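Local coordinates for protein DNA-3-methyladenine glycosidase II, putative (Deinococcus radiodurans, PDB 2YG9) that belongs to the HhH-GPD superfamily of base excision DNA repair proteins and probably acts in the repair of DNA, at residues 34-39 with 204-209. Residues are numbered along the deposited sequence; the frame is centred on the assembly and turned at random.
Sequences AHLSRD and RSLASR. With NI (nickel (II) ion), chain F.
Leu36, near the end of helix 30-36, comes closest in backbone terms to Ala207 in the first turns of helix 204-219, their CA atoms 6.9 Å apart. Leu36 supplies the first segment's share of the contact, a worked example of how one branched side chain can join helices distant in sequence. With CG beside its backbone N (chi1 -65°), Leu36 extends its isobutyl fork to the opposing helix, and the two methyls divide the work. CD1 lies against the backbone, 3.7 Å from Ala207 N, and also meets Leu206 CD2 at 4.2 Å; CD2 rests on Ala207 CB at 3.8 Å. Leu206 also packs on Ala32 and Val33, while Leu42 and Trp200 touch both Leu36 and Ala207. Within helix 204-219, Arg204 O takes hydrogen bonds from Ser208 N and Ser208 OG on opposite faces of its carbonyl plane. One residue before Leu36, on the same helix, His35 binds nickel through ND1 at 2.5 Å, with four waters as further ligands. A type I turn runs from Leu36 to Asp39, whose OD1 N-caps helix 40-49 through Val41 N while its OD2 is hydrogen-bonded to Tyr188 OH and Trp200 NE1. The whole is a buried aliphatic helix-helix contact, joining N-terminal and C-terminal parts of the chain within the all-helical HhH-GPD fold.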
ATOM      1  N   ALA A  34       9.714  18.777   6.402  1.00  9.29           N
ATOM      2  CA  ALA A  34      10.485  19.511   7.398  1.00  8.79           C
ATOM      3  C   ALA A  34      10.853  18.556   8.506  1.00  9.26           C
ATOM      4  O   ALA A  34      11.962  18.566   8.969  1.00  9.18           O
ATOM      5  CB  ALA A  34       9.714  20.664   7.947  1.00  8.92           C
ATOM      6  N   HIS A  35       9.890  17.743   8.937  1.00 10.12           N
ATOM      7  CA  HIS A  35      10.135  16.789   9.997  1.00  9.80           C
ATOM      8  C   HIS A  35      11.201  15.775   9.577  1.00  8.88           C
ATOM      9  O   HIS A  35      12.183  15.601  10.287  1.00  9.05           O
ATOM     10  CB  HIS A  35       8.837  16.109  10.442  1.00 10.10           C
ATOM     11  CG  HIS A  35       9.056  15.012  11.432  1.00 13.61           C
ATOM     12  ND1 HIS A  35       8.915  15.191  12.794  1.00 20.44           N
ATOM     13  CD2 HIS A  35       9.445  13.727  11.259  1.00 14.72           C
ATOM     14  CE1 HIS A  35       9.192  14.053  13.410  1.00 21.39           C
ATOM     15  NE2 HIS A  35       9.546  13.158  12.500  1.00 17.53           N
ATOM     16  N   LEU A  36      11.018  15.143   8.414  1.00  8.44           N
ATOM     17  CA  LEU A  36      11.918  14.125   7.902  1.00  8.64           C
ATOM     18  C   LEU A  36      13.333  14.672   7.702  1.00  8.91           C
ATOM     19  O   LEU A  36      14.311  14.029   8.040  1.00  8.39           O
ATOM     20  CB  LEU A  36      11.359  13.555   6.592  1.00  8.26           C
ATOM     21  CG  LEU A  36      10.019  12.789   6.741  1.00  8.88           C
ATOM     22  CD1 LEU A  36       9.475  12.393   5.306  1.00  7.87           C
ATOM     23  CD2 LEU A  36      10.147  11.543   7.696  1.00  5.54           C
ATOM     24  N   SER A  37      13.397  15.911   7.217  1.00  9.27           N
ATOM     25  CA  SER A  37      14.639  16.604   6.966  1.00 10.06           C
ATOM     26  C   SER A  37      15.462  16.853   8.211  1.00 10.15           C
ATOM     27  O   SER A  37      16.599  17.222   8.084  1.00 10.29           O
ATOM     28  CB  SER A  37      14.375  17.937   6.274  1.00 10.38           C
ATOM     29  OG  SER A  37      13.995  17.677   4.950  1.00 12.30           O
ATOM     30  N   ARG A  38      14.884  16.667   9.401  1.00 10.73           N
ATOM     31  CA  ARG A  38      15.680  16.715  10.602  1.00 11.14           C
ATOM     32  C   ARG A  38      16.711  15.581  10.681  1.00 11.28           C
ATOM     33  O   ARG A  38      17.664  15.651  11.444  1.00 11.59           O
ATOM     34  CB  ARG A  38      14.781  16.691  11.826  1.00 12.13           C
ATOM     35  CG  ARG A  38      13.972  17.960  11.916  1.00 14.09           C
ATOM     36  CD  ARG A  38      13.026  17.863  12.994  1.00 19.05           C
ATOM     37  NE  ARG A  38      13.756  17.896  14.242  1.00 21.83           N
ATOM     38  CZ  ARG A  38      13.257  18.291  15.412  1.00 22.50           C
ATOM     39  NH1 ARG A  38      11.987  18.687  15.518  1.00 21.65           N
ATOM     40  NH2 ARG A  38      14.052  18.260  16.480  1.00 19.99           N
ATOM     41  N   ASP A  39      16.472  14.516   9.923  1.00 11.21           N
ATOM     42  CA  ASP A  39      17.392  13.420   9.768  1.00 10.38           C
ATOM     43  C   ASP A  39      18.190  13.840   8.551  1.00 10.84           C
ATOM     44  O   ASP A  39      17.648  13.949   7.473  1.00 10.17           O
ATOM     45  CB  ASP A  39      16.582  12.122   9.546  1.00 10.86           C
ATOM     46  CG  ASP A  39      17.424  10.920   9.176  1.00 10.57           C
ATOM     47  OD1 ASP A  39      18.645  11.022   8.947  1.00 11.04           O
ATOM     48  OD2 ASP A  39      16.823   9.818   9.123  1.00  9.65           O
ATOM     49  N   ARG A 204       6.066   8.209   8.504  1.00  6.54           N
ATOM     50  CA  ARG A 204       6.791   7.027   7.994  1.00  6.72           C
ATOM     51  C   ARG A 204       6.385   6.648   6.584  1.00  5.65           C
ATOM     52  O   ARG A 204       7.187   6.069   5.854  1.00  5.11           O
ATOM     53  CB  ARG A 204       6.648   5.880   8.978  1.00  5.30           C
ATOM     54  CG  ARG A 204       7.709   5.970  10.044  1.00  7.57           C
ATOM     55  CD  ARG A 204       7.534   4.955  11.121  1.00  8.74           C
ATOM     56  NE  ARG A 204       6.334   5.167  11.944  1.00 11.23           N
ATOM     57  CZ  ARG A 204       6.060   4.432  13.010  1.00 12.07           C
ATOM     58  NH1 ARG A 204       6.890   3.467  13.362  1.00 14.98           N
ATOM     59  NH2 ARG A 204       4.974   4.665  13.733  1.00 13.51           N
ATOM     60  N   SER A 205       5.146   6.987   6.182  1.00  6.08           N
ATOM     61  CA  SER A 205       4.684   6.690   4.815  1.00  6.05           C
ATOM     62  C   SER A 205       5.463   7.503   3.792  1.00  5.99           C
ATOM     63  O   SER A 205       5.967   6.950   2.845  1.00  5.73           O
ATOM     64  CB  SER A 205       3.170   6.956   4.619  1.00  6.60           C
ATOM     65  OG  SER A 205       2.402   6.061   5.397  1.00 10.14           O
ATOM     66  N   LEU A 206       5.573   8.813   3.978  1.00  5.35           N
ATOM     67  CA  LEU A 206       6.329   9.623   3.028  1.00  5.40           C
ATOM     68  C   LEU A 206       7.820   9.298   3.062  1.00  4.87           C
ATOM     69  O   LEU A 206       8.455   9.290   2.002  1.00  4.98           O
ATOM     70  CB  LEU A 206       6.068  11.144   3.222  1.00  4.90           C
ATOM     71  CG  LEU A 206       6.648  12.114   2.188  1.00  6.29           C
ATOM     72  CD1 LEU A 206       6.031  11.890   0.785  1.00  3.82           C
ATOM     73  CD2 LEU A 206       6.487  13.591   2.659  1.00  5.18           C
ATOM     74  N   ALA A 207       8.363   9.028   4.247  1.00  5.42           N
ATOM     75  CA  ALA A 207       9.766   8.579   4.361  1.00  5.19           C
ATOM     76  C   ALA A 207       9.930   7.320   3.512  1.00  5.48           C
ATOM     77  O   ALA A 207      10.831   7.237   2.746  1.00  6.31           O
ATOM     78  CB  ALA A 207      10.125   8.267   5.777  1.00  6.00           C
ATOM     79  N   SER A 208       9.033   6.344   3.687  1.00  6.15           N
ATOM     80  CA  SER A 208       9.033   5.119   2.878  1.00  5.40           C
ATOM     81  C   SER A 208       9.028   5.448   1.361  1.00  6.20           C
ATOM     82  O   SER A 208       9.828   4.918   0.596  1.00  6.24           O
ATOM     83  CB  SER A 208       7.833   4.255   3.251  1.00  5.45           C
ATOM     84  OG  SER A 208       7.981   3.663   4.520  1.00  3.68           O
ATOM     85  N   ARG A 209       8.133   6.339   0.941  1.00  5.48           N
ATOM     86  CA  ARG A 209       8.058   6.733  -0.460  1.00  6.14           C
ATOM     87  C   ARG A 209       9.354   7.388  -0.963  1.00  6.79           C
ATOM     88  O   ARG A 209       9.776   7.155  -2.121  1.00  7.09           O
ATOM     89  CB  ARG A 209       6.843   7.637  -0.684  1.00  6.02           C
ATOM     90  CG  ARG A 209       5.514   6.884  -0.515  1.00  6.13           C
ATOM     91  CD  ARG A 209       4.330   7.838  -0.677  1.00  5.40           C
ATOM     92  NE  ARG A 209       4.302   8.414  -2.031  1.00  8.15           N
ATOM     93  CZ  ARG A 209       3.722   9.571  -2.381  1.00  6.11           C
ATOM     94  NH1 ARG A 209       3.161  10.365  -1.486  1.00  6.23           N
ATOM     95  NH2 ARG A 209       3.771   9.961  -3.642  1.00  6.46           N
TER
HETATM   96 NI    NI F1229       7.427  16.942  13.764  0.50 19.42          NI
HETATM   97  O   HOH W   1       6.043  15.793  15.068  1.00 19.80           O
HETATM   98  O   HOH W   2       5.709  17.809  12.234  1.00 16.63           O
HETATM   99  O   HOH W   3       9.235  18.410  13.184  1.00 25.58           O
HETATM  100  O   HOH W   4       7.447  18.957  15.222  1.00 20.09           O